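Local coordinates for protein-glutamine gamma-glutamyltransferase 2 (Pagrus major, PDB 1G0D) that probably cross-links proteins in a calcium-dependent way, joining peptide-bound glutamine to lysine or to other primary amines with release of ammonia, at residues 445-448 and 449-453; 546-549 and 550-553; 665-668 and 669-672. All coordinates share one frame; numbering follows the deposited sequence.

Overall arrangement
The three contacts are all short-range, each made where the chain turns or enters or leaves a regular element. Interaction 1 lies on the surface at the start of helix 447-456, its centre about 44 and 46 Å from those of interactions 2 and 3, and its chemistry is that of a helix N-terminus: a serine cap, a carboxylate on a backbone N-H, and a long ion pair. Interactions 2 and 3 are partly buried neighbours, centres about 15 Å apart. A one-turn helix in interaction 2 sets a tyrosine ring against a valine; interaction 3 is a polar turn between two strands of the C-terminal Ig-like domain. They meet where Tyr546 OH lies 2.7 Å from Arg669 NH2, a probable hydrogen bond.

Interaction 1 (445-448 and 449-453); sequences GSQK and EREVY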
ATOM      1  N   GLY A 445     -17.846   7.938 -21.325  1.00 31.38           N
ATOM      2  CA  GLY A 445     -18.596   8.271 -22.520  1.00 32.59           C
ATOM      3  C   GLY A 445     -17.967   7.789 -23.828  1.00 36.06           C
ATOM      4  O   GLY A 445     -18.642   7.620 -24.836  1.00 39.64           O
ATOM      5  N   SER A 446     -16.664   7.566 -23.827  1.00 35.46           N
ATOM      6  CA  SER A 446     -15.999   7.096 -25.020  1.00 32.04           C
ATOM      7  C   SER A 446     -16.747   5.890 -25.573  1.00 29.98           C
ATOM      8  O   SER A 446     -17.407   5.182 -24.844  1.00 29.70           O
ATOM      9  CB  SER A 446     -14.530   6.733 -24.689  1.00 33.77           C
ATOM     10  OG  SER A 446     -14.420   5.703 -23.718  1.00 34.58           O
ATOM     11  N   GLN A 447     -16.663   5.678 -26.872  1.00 32.07           N
ATOM     12  CA  GLN A 447     -17.313   4.536 -27.466  1.00 33.92           C
ATOM     13  C   GLN A 447     -16.484   3.378 -27.024  1.00 31.81           C
ATOM     14  O   GLN A 447     -16.947   2.240 -27.006  1.00 33.03           O
ATOM     15  CB  GLN A 447     -17.294   4.606 -28.995  1.00 45.14           C
ATOM     16  CG  GLN A 447     -17.833   3.334 -29.726  1.00 59.54           C
ATOM     17  CD  GLN A 447     -19.362   3.090 -29.547  1.00 67.62           C
ATOM     18  OE1 GLN A 447     -19.803   1.936 -29.393  1.00 71.36           O
ATOM     19  NE2 GLN A 447     -20.162   4.175 -29.576  1.00 70.28           N
ATOM     20  N   LYS A 448     -15.232   3.648 -26.684  1.00 29.52           N
ATOM     21  CA  LYS A 448     -14.406   2.547 -26.245  1.00 30.65           C
ATOM     22  C   LYS A 448     -14.922   2.113 -24.884  1.00 26.88           C
ATOM     23  O   LYS A 448     -14.969   0.927 -24.605  1.00 23.28           O
ATOM     24  CB  LYS A 448     -12.932   2.939 -26.205  1.00 34.26           C
ATOM     25  CG  LYS A 448     -12.187   2.474 -27.455  1.00 38.88           C
ATOM     26  CD  LYS A 448     -11.350   1.207 -27.226  1.00 46.45           C
ATOM     27  CE  LYS A 448     -12.172  -0.107 -27.119  1.00 52.93           C
ATOM     28  NZ  LYS A 448     -11.342  -1.332 -26.725  1.00 49.53           N
ATOM     29  N   GLU A 449     -15.342   3.073 -24.062  1.00 23.73           N
ATOM     30  CA  GLU A 449     -15.887   2.745 -22.760  1.00 21.77           C
ATOM     31  C   GLU A 449     -17.178   1.985 -22.984  1.00 25.55           C
ATOM     32  O   GLU A 449     -17.446   1.028 -22.265  1.00 27.00           O
ATOM     33  CB  GLU A 449     -16.200   3.989 -21.929  1.00 21.48           C
ATOM     34  CG  GLU A 449     -16.864   3.662 -20.559  1.00 18.62           C
ATOM     35  CD  GLU A 449     -17.627   4.839 -19.946  1.00 22.91           C
ATOM     36  OE1 GLU A 449     -18.402   5.483 -20.682  1.00 26.64           O
ATOM     37  OE2 GLU A 449     -17.466   5.123 -18.733  1.00 25.35           O
ATOM     38  N   ARG A 450     -17.989   2.399 -23.963  1.00 27.07           N
ATOM     39  CA  ARG A 450     -19.248   1.693 -24.228  1.00 29.18           C
ATOM     40  C   ARG A 450     -19.060   0.249 -24.679  1.00 28.33           C
ATOM     41  O   ARG A 450     -19.835  -0.619 -24.321  1.00 32.26           O
ATOM     42  CB  ARG A 450     -20.107   2.395 -25.295  1.00 30.36           C
ATOM     43  CG  ARG A 450     -21.352   1.554 -25.668  1.00 37.93           C
ATOM     44  CD  ARG A 450     -22.511   2.333 -26.314  1.00 42.39           C
ATOM     45  NE  ARG A 450     -23.061   3.371 -25.438  1.00 48.95           N
ATOM     46  CZ  ARG A 450     -24.301   3.382 -24.949  1.00 49.75           C
ATOM     47  NH1 ARG A 450     -25.148   2.404 -25.247  1.00 48.17           N
ATOM     48  NH2 ARG A 450     -24.688   4.379 -24.146  1.00 53.72           N
ATOM     49  N   GLU A 451     -18.049  -0.039 -25.461  1.00 26.51           N
ATOM     50  CA  GLU A 451     -17.956  -1.403 -25.872  1.00 28.38           C
ATOM     51  C   GLU A 451     -17.312  -2.301 -24.842  1.00 28.85           C
ATOM     52  O   GLU A 451     -17.470  -3.512 -24.924  1.00 33.07           O
ATOM     53  CB  GLU A 451     -17.262  -1.507 -27.219  1.00 34.45           C
ATOM     54  CG  GLU A 451     -15.921  -0.819 -27.291  1.00 50.32           C
ATOM     55  CD  GLU A 451     -15.464  -0.569 -28.729  1.00 56.04           C
ATOM     56  OE1 GLU A 451     -16.196   0.157 -29.448  1.00 58.46           O
ATOM     57  OE2 GLU A 451     -14.383  -1.091 -29.130  1.00 57.63           O
ATOM     58  N   VAL A 452     -16.593  -1.750 -23.862  1.00 26.60           N
ATOM     59  CA  VAL A 452     -15.980  -2.597 -22.827  1.00 25.16           C
ATOM     60  C   VAL A 452     -17.010  -2.908 -21.759  1.00 24.74           C
ATOM     61  O   VAL A 452     -17.054  -4.007 -21.231  1.00 28.81           O
ATOM     62  CB  VAL A 452     -14.741  -1.911 -22.146  1.00 24.79           C
ATOM     63  CG1 VAL A 452     -14.283  -2.716 -20.931  1.00 25.45           C
ATOM     64  CG2 VAL A 452     -13.581  -1.825 -23.159  1.00 27.57           C
ATOM     65  N   TYR A 453     -17.832  -1.921 -21.439  1.00 26.19           N
ATOM     66  CA  TYR A 453     -18.891  -2.080 -20.450  1.00 24.93           C
ATOM     67  C   TYR A 453     -19.867  -3.077 -21.013  1.00 29.18           C
ATOM     68  O   TYR A 453     -20.415  -3.896 -20.286  1.00 33.59           O
ATOM     69  CB  TYR A 453     -19.615  -0.761 -20.240  1.00 18.86           C
ATOM     70  CG  TYR A 453     -18.954   0.079 -19.199  1.00 16.25           C
ATOM     71  CD1 TYR A 453     -17.786  -0.363 -18.553  1.00 18.90           C
ATOM     72  CD2 TYR A 453     -19.493   1.290 -18.824  1.00 14.04           C
ATOM     73  CE1 TYR A 453     -17.169   0.392 -17.555  1.00 16.77           C
ATOM     74  CE2 TYR A 453     -18.895   2.061 -17.827  1.00 16.24           C
ATOM     75  CZ  TYR A 453     -17.730   1.606 -17.198  1.00 18.31           C
ATOM     76  OH  TYR A 453     -17.121   2.381 -16.235  1.00 17.35           O
TER
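Ser446 OG takes a hydrogen bond from Glu449 N at 2.8 Å, the N-cap bond at the start of helix 447-456. With chi1 at 61°, OG lies between the serine's own N and carbonyl carbon, the position from which it meets Glu449 N; it is also hydrogen-bonded to Pro443 O. The first backbone bond of the helix runs from Arg450 N to Ser446 O, 3.0 Å, and Glu451 N to Gln447 O continues the pattern.

Glu449 can be followed outward from the cap. Its CB rests against Ser446 OG at 3.1 Å. CG stands anti to the backbone N (chi1 177°) and packs over one face of the Tyr453 ring, near the rim. From there the extended chain carries CD back toward the loop that leads into the helix, where OE1 accepts from Gly445 N at 2.6 Å. That N-H comes from above the carboxylate, 54° out of its plane. Glu449 probably binds calcium, as in related transglutaminases, together with nearby Glu444 and Asn395, so the bond to Gly445 N probably bears on how this carboxylate is presented to the metal.

Further round the helix, Lys448, bent at chi2 and chi3, reaches forward across Glu451: its CE lies 3.1 Å from Glu451 OE2, while NZ makes only a long salt bridge to the same oxygen, 3.9 Å; its stronger salt bridge goes to Glu378. Val452 CG2 touches Lys448 O at 3.4 Å. On the inner side of this surface helix, Val452 and Tyr453 pack on Phe391 of helix 387-395, and Tyr453 OH is hydrogen-bonded to Asn395 at the end of that helix.

Interaction 2 (546-549 and 550-553); sequences YDDY and VRCV
The single-turn helix 546-549 and the turn that leaves it are joined by Val550, which sits against the ring of Tyr546. Val550 CG2 lies over the middle of that ring, 3.8 Å from its centroid and 6° off the normal, a CH-pi contact, though the valine's exact placement is doubtful because its methyls are modelled too tight against Tyr546. With CG anti to the backbone N, Tyr546 lays its ring along the turn and beneath this methyl. Its hydroxyl is hydrogen-bonded beyond the turn to Arg669, and the ring also meets Phe484 edge-to-face.

The turn links strand 536-544 to strand 558-566. At its far end Tyr549 O accepts from Val553 N at 3.1 Å, the N-H...O angle a fairly straight 160°, and more weakly from Cys552 N. The Tyr549 ring lies over Tyr546 CA, 3.6 Å above the ring plane and offset toward the rim, while its hydroxyl bonds to Thr486 O and Gly485 N.

Outside, Arg551 curls back along Asp548, the two side chains pointing the same way. Asp548 OD1 and Arg551 NH2 form a long salt bridge of 3.7 Å. Carboxylate and guanidinium planes stand 83° apart and no N-H points at the oxygen, leaving charge attraction alone between them; Asp548 CA sits over the guanidinium face.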
ATOM      1  N   TYR A 546     -18.426  23.089  15.887  1.00 32.38           N
ATOM      2  CA  TYR A 546     -17.560  22.159  16.548  1.00 31.91           C
ATOM      3  C   TYR A 546     -18.200  21.324  17.613  1.00 35.08           C
ATOM      4  O   TYR A 546     -18.150  20.108  17.534  1.00 40.62           O
ATOM      5  CB  TYR A 546     -16.362  22.873  17.145  1.00 26.76           C
ATOM      6  CG  TYR A 546     -15.451  21.919  17.860  1.00 26.13           C
ATOM      7  CD1 TYR A 546     -14.815  20.887  17.174  1.00 25.77           C
ATOM      8  CD2 TYR A 546     -15.214  22.041  19.226  1.00 29.77           C
ATOM      9  CE1 TYR A 546     -13.965  20.001  17.827  1.00 25.84           C
ATOM     10  CE2 TYR A 546     -14.356  21.147  19.899  1.00 30.87           C
ATOM     11  CZ  TYR A 546     -13.741  20.134  19.188  1.00 27.17           C
ATOM     12  OH  TYR A 546     -12.925  19.240  19.836  1.00 30.01           O
ATOM     13  N   ASP A 547     -18.807  21.959  18.606  1.00 41.00           N
ATOM     14  CA  ASP A 547     -19.405  21.221  19.724  1.00 42.53           C
ATOM     15  C   ASP A 547     -20.507  20.279  19.304  1.00 40.80           C
ATOM     16  O   ASP A 547     -20.936  19.439  20.086  1.00 39.85           O
ATOM     17  CB  ASP A 547     -19.924  22.181  20.784  1.00 49.84           C
ATOM     18  CG  ASP A 547     -20.215  23.552  20.222  1.00 58.34           C
ATOM     19  OD1 ASP A 547     -21.413  23.895  20.058  1.00 65.15           O
ATOM     20  OD2 ASP A 547     -19.240  24.287  19.938  1.00 63.35           O
ATOM     21  N   ASP A 548     -20.957  20.420  18.066  1.00 39.84           N
ATOM     22  CA  ASP A 548     -21.984  19.544  17.531  1.00 39.04           C
ATOM     23  C   ASP A 548     -21.270  18.359  16.878  1.00 37.31           C
ATOM     24  O   ASP A 548     -21.497  17.206  17.239  1.00 38.59           O
ATOM     25  CB  ASP A 548     -22.816  20.259  16.454  1.00 46.28           C
ATOM     26  CG  ASP A 548     -23.871  21.221  17.028  1.00 50.19           C
ATOM     27  OD1 ASP A 548     -24.272  21.062  18.204  1.00 53.88           O
ATOM     28  OD2 ASP A 548     -24.297  22.138  16.275  1.00 51.91           O
ATOM     29  N   TYR A 549     -20.394  18.642  15.920  1.00 36.01           N
ATOM     30  CA  TYR A 549     -19.708  17.554  15.233  1.00 34.74           C
ATOM     31  C   TYR A 549     -18.593  16.843  15.953  1.00 33.19           C
ATOM     32  O   TYR A 549     -18.150  15.830  15.444  1.00 34.79           O
ATOM     33  CB  TYR A 549     -19.237  17.940  13.800  1.00 29.79           C
ATOM     34  CG  TYR A 549     -18.063  18.897  13.667  1.00 23.49           C
ATOM     35  CD1 TYR A 549     -16.806  18.588  14.196  1.00 17.34           C
ATOM     36  CD2 TYR A 549     -18.238  20.142  13.069  1.00 20.33           C
ATOM     37  CE1 TYR A 549     -15.771  19.494  14.145  1.00 14.21           C
ATOM     38  CE2 TYR A 549     -17.209  21.059  13.016  1.00 18.51           C
ATOM     39  CZ  TYR A 549     -15.980  20.736  13.564  1.00 20.70           C
ATOM     40  OH  TYR A 549     -14.984  21.701  13.578  1.00 22.67           O
ATOM     41  N   VAL A 550     -18.127  17.321  17.104  1.00 32.26           N
ATOM     42  CA  VAL A 550     -17.070  16.565  17.795  1.00 33.83           C
ATOM     43  C   VAL A 550     -17.687  15.268  18.248  1.00 37.02           C
ATOM     44  O   VAL A 550     -17.025  14.245  18.377  1.00 40.45           O
ATOM     45  CB  VAL A 550     -16.594  17.186  19.086  1.00 31.12           C
ATOM     46  CG1 VAL A 550     -15.097  17.283  19.069  1.00 32.09           C
ATOM     47  CG2 VAL A 550     -17.275  18.486  19.326  1.00 29.46           C
ATOM     48  N   ARG A 551     -18.980  15.346  18.516  1.00 43.47           N
ATOM     49  CA  ARG A 551     -19.751  14.217  19.000  1.00 45.90           C
ATOM     50  C   ARG A 551     -19.820  13.019  18.038  1.00 45.14           C
ATOM     51  O   ARG A 551     -19.774  11.879  18.476  1.00 46.12           O
ATOM     52  CB  ARG A 551     -21.175  14.706  19.352  1.00 48.55           C
ATOM     53  CG  ARG A 551     -21.397  15.051  20.833  1.00 55.47           C
ATOM     54  CD  ARG A 551     -21.761  16.514  21.034  1.00 61.54           C
ATOM     55  NE  ARG A 551     -23.138  16.790  20.636  1.00 70.68           N
ATOM     56  CZ  ARG A 551     -23.752  17.966  20.799  1.00 76.37           C
ATOM     57  NH1 ARG A 551     -23.112  18.987  21.362  1.00 79.62           N
ATOM     58  NH2 ARG A 551     -25.003  18.133  20.376  1.00 78.69           N
ATOM     59  N   CYS A 552     -19.869  13.276  16.732  1.00 44.62           N
ATOM     60  CA  CYS A 552     -20.047  12.205  15.750  1.00 41.77           C
ATOM     61  C   CYS A 552     -18.880  11.844  14.837  1.00 35.80           C
ATOM     62  O   CYS A 552     -18.787  10.733  14.328  1.00 34.91           O
ATOM     63  CB  CYS A 552     -21.272  12.552  14.884  1.00 47.70           C
ATOM     64  SG  CYS A 552     -22.510  13.743  15.620  1.00 59.98           S
ATOM     65  N   VAL A 553     -18.001  12.799  14.633  1.00 32.00           N
ATOM     66  CA  VAL A 553     -16.859  12.642  13.762  1.00 26.68           C
ATOM     67  C   VAL A 553     -15.806  11.714  14.383  1.00 29.00           C
ATOM     68  O   VAL A 553     -15.770  11.572  15.596  1.00 30.87           O
ATOM     69  CB  VAL A 553     -16.353  14.060  13.440  1.00 21.32           C
ATOM     70  CG1 VAL A 553     -14.937  14.244  13.801  1.00 20.18           C
ATOM     71  CG2 VAL A 553     -16.649  14.366  12.018  1.00 15.87           C
TER

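Interaction 3 (665-668 and 669-672); sequences FDSD and RLKD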
ATOM      1  N   PHE A 665       1.454  12.592  15.629  1.00 27.93           N
ATOM      2  CA  PHE A 665       1.050  13.088  16.953  1.00 28.58           C
ATOM      3  C   PHE A 665      -0.385  12.678  17.284  1.00 26.91           C
ATOM      4  O   PHE A 665      -1.320  12.925  16.500  1.00 23.90           O
ATOM      5  CB  PHE A 665       1.152  14.628  17.068  1.00 32.19           C
ATOM      6  CG  PHE A 665       0.555  15.187  18.356  1.00 33.45           C
ATOM      7  CD1 PHE A 665       1.304  15.239  19.538  1.00 36.26           C
ATOM      8  CD2 PHE A 665      -0.778  15.601  18.403  1.00 33.67           C
ATOM      9  CE1 PHE A 665       0.720  15.687  20.748  1.00 36.33           C
ATOM     10  CE2 PHE A 665      -1.354  16.047  19.600  1.00 31.53           C
ATOM     11  CZ  PHE A 665      -0.607  16.087  20.769  1.00 31.17           C
ATOM     12  N   ASP A 666      -0.552  12.042  18.443  1.00 27.05           N
ATOM     13  CA  ASP A 666      -1.882  11.653  18.903  1.00 29.29           C
ATOM     14  C   ASP A 666      -2.164  12.154  20.319  1.00 29.87           C
ATOM     15  O   ASP A 666      -1.261  12.271  21.162  1.00 27.24           O
ATOM     16  CB  ASP A 666      -2.102  10.136  18.851  1.00 29.23           C
ATOM     17  CG  ASP A 666      -3.587   9.765  18.943  1.00 27.89           C
ATOM     18  OD1 ASP A 666      -3.904   8.763  19.620  1.00 31.74           O
ATOM     19  OD2 ASP A 666      -4.435  10.472  18.342  1.00 26.36           O
ATOM     20  N   SER A 667      -3.436  12.439  20.566  1.00 27.49           N
ATOM     21  CA  SER A 667      -3.855  12.948  21.849  1.00 27.33           C
ATOM     22  C   SER A 667      -5.292  12.523  21.964  1.00 28.26           C
ATOM     23  O   SER A 667      -5.855  12.038  20.982  1.00 29.23           O
ATOM     24  CB  SER A 667      -3.779  14.465  21.829  1.00 22.74           C
ATOM     25  OG  SER A 667      -4.641  14.953  20.815  1.00 17.63           O
ATOM     26  N   ASP A 668      -5.882  12.722  23.144  1.00 28.08           N
ATOM     27  CA  ASP A 668      -7.284  12.353  23.385  1.00 30.55           C
ATOM     28  C   ASP A 668      -8.246  13.071  22.445  1.00 30.09           C
ATOM     29  O   ASP A 668      -9.083  12.429  21.814  1.00 30.22           O
ATOM     30  CB  ASP A 668      -7.699  12.643  24.842  1.00 29.12           C
ATOM     31  CG  ASP A 668      -7.522  14.101  25.229  1.00 32.88           C
ATOM     32  OD1 ASP A 668      -8.034  14.486  26.301  1.00 35.53           O
ATOM     33  OD2 ASP A 668      -6.871  14.861  24.478  1.00 32.97           O
ATOM     34  N   ARG A 669      -8.098  14.387  22.332  1.00 29.19           N
ATOM     35  CA  ARG A 669      -8.958  15.186  21.493  1.00 29.83           C
ATOM     36  C   ARG A 669      -8.412  15.523  20.109  1.00 31.63           C
ATOM     37  O   ARG A 669      -9.186  15.911  19.221  1.00 34.59           O
ATOM     38  CB  ARG A 669      -9.319  16.464  22.234  1.00 35.00           C
ATOM     39  CG  ARG A 669      -9.833  16.192  23.633  1.00 39.62           C
ATOM     40  CD  ARG A 669     -11.280  15.721  23.616  1.00 44.01           C
ATOM     41  NE  ARG A 669     -12.174  16.850  23.843  1.00 55.49           N
ATOM     42  CZ  ARG A 669     -12.687  17.596  22.867  1.00 61.60           C
ATOM     43  NH1 ARG A 669     -13.502  18.623  23.152  1.00 61.48           N
ATOM     44  NH2 ARG A 669     -12.397  17.305  21.595  1.00 64.23           N
ATOM     45  N   LEU A 670      -7.093  15.413  19.918  1.00 30.11           N
ATOM     46  CA  LEU A 670      -6.480  15.685  18.599  1.00 24.29           C
ATOM     47  C   LEU A 670      -5.802  14.437  18.096  1.00 27.06           C
ATOM     48  O   LEU A 670      -4.790  13.978  18.667  1.00 26.85           O
ATOM     49  CB  LEU A 670      -5.434  16.777  18.661  1.00 15.66           C
ATOM     50  CG  LEU A 670      -5.601  17.982  17.734  1.00 11.63           C
ATOM     51  CD1 LEU A 670      -4.248  18.392  17.223  1.00 10.04           C
ATOM     52  CD2 LEU A 670      -6.533  17.701  16.614  1.00  7.68           C
ATOM     53  N   LYS A 671      -6.372  13.887  17.025  1.00 24.36           N
ATOM     54  CA  LYS A 671      -5.843  12.675  16.452  1.00 25.32           C
ATOM     55  C   LYS A 671      -5.586  12.889  14.985  1.00 24.75           C
ATOM     56  O   LYS A 671      -6.211  13.772  14.378  1.00 21.09           O
ATOM     57  CB  LYS A 671      -6.847  11.519  16.627  1.00 28.98           C
ATOM     58  CG  LYS A 671      -7.606  11.487  17.948  1.00 30.13           C
ATOM     59  CD  LYS A 671      -8.635  10.363  17.997  1.00 30.08           C
ATOM     60  CE  LYS A 671      -8.393   9.471  19.205  1.00 33.83           C
ATOM     61  NZ  LYS A 671      -6.921   9.392  19.565  1.00 42.49           N
ATOM     62  N   ASP A 672      -4.671  12.073  14.431  1.00 23.49           N
ATOM     63  CA  ASP A 672      -4.345  12.113  13.010  1.00 20.22           C
ATOM     64  C   ASP A 672      -3.548  13.388  12.699  1.00 19.02           C
ATOM     65  O   ASP A 672      -3.924  14.205  11.857  1.00 19.76           O
ATOM     66  CB  ASP A 672      -5.677  12.051  12.220  1.00 24.16           C
ATOM     67  CG  ASP A 672      -5.544  11.438  10.834  1.00 21.65           C
ATOM     68  OD1 ASP A 672      -6.237  11.925   9.910  1.00 19.14           O
ATOM     69  OD2 ASP A 672      -4.775  10.476  10.663  1.00 28.30           O
TER
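Lys671 NZ is held by three groups. It forms a salt bridge with Asp666 OD2 at 3.0 Å, approaching on the syn lone pair of that oxygen, and it donates to Ser667 O at 3.2 Å, tilted 32° from the carbonyl plane. Tyr247 OH is hydrogen-bonded both to NZ and to Asp666 OD2, closing the polar cluster from outside the turn. Were Lys671 replaced by an alanine, the Asp666 carboxylate would probably lose its close positive mate, and Ser667 O the ammonium that reaches it.

Inside the turn, Ser667 OG accepts from Leu670 N at 2.7 Å. Turned to chi1 60°, the hydroxyl faces Leu670 across the bend. One residue on, Asp668 OD2 receives Arg669 N from above the carboxylate, 51° out of its plane, and is also bonded to Lys616 N. Phe665 CE2 lies 4.2 Å from Leu670 CB, beside the rings of Phe607 and Phe620.

Arg669 packs on Leu611 and Val613, its NH2 going to Tyr546 OH. The whole is a beta-hairpin connection between the antiparallel strands 659-666 and 673-682, an arrangement at home in the Ig-like beta fold of this C-terminal domain.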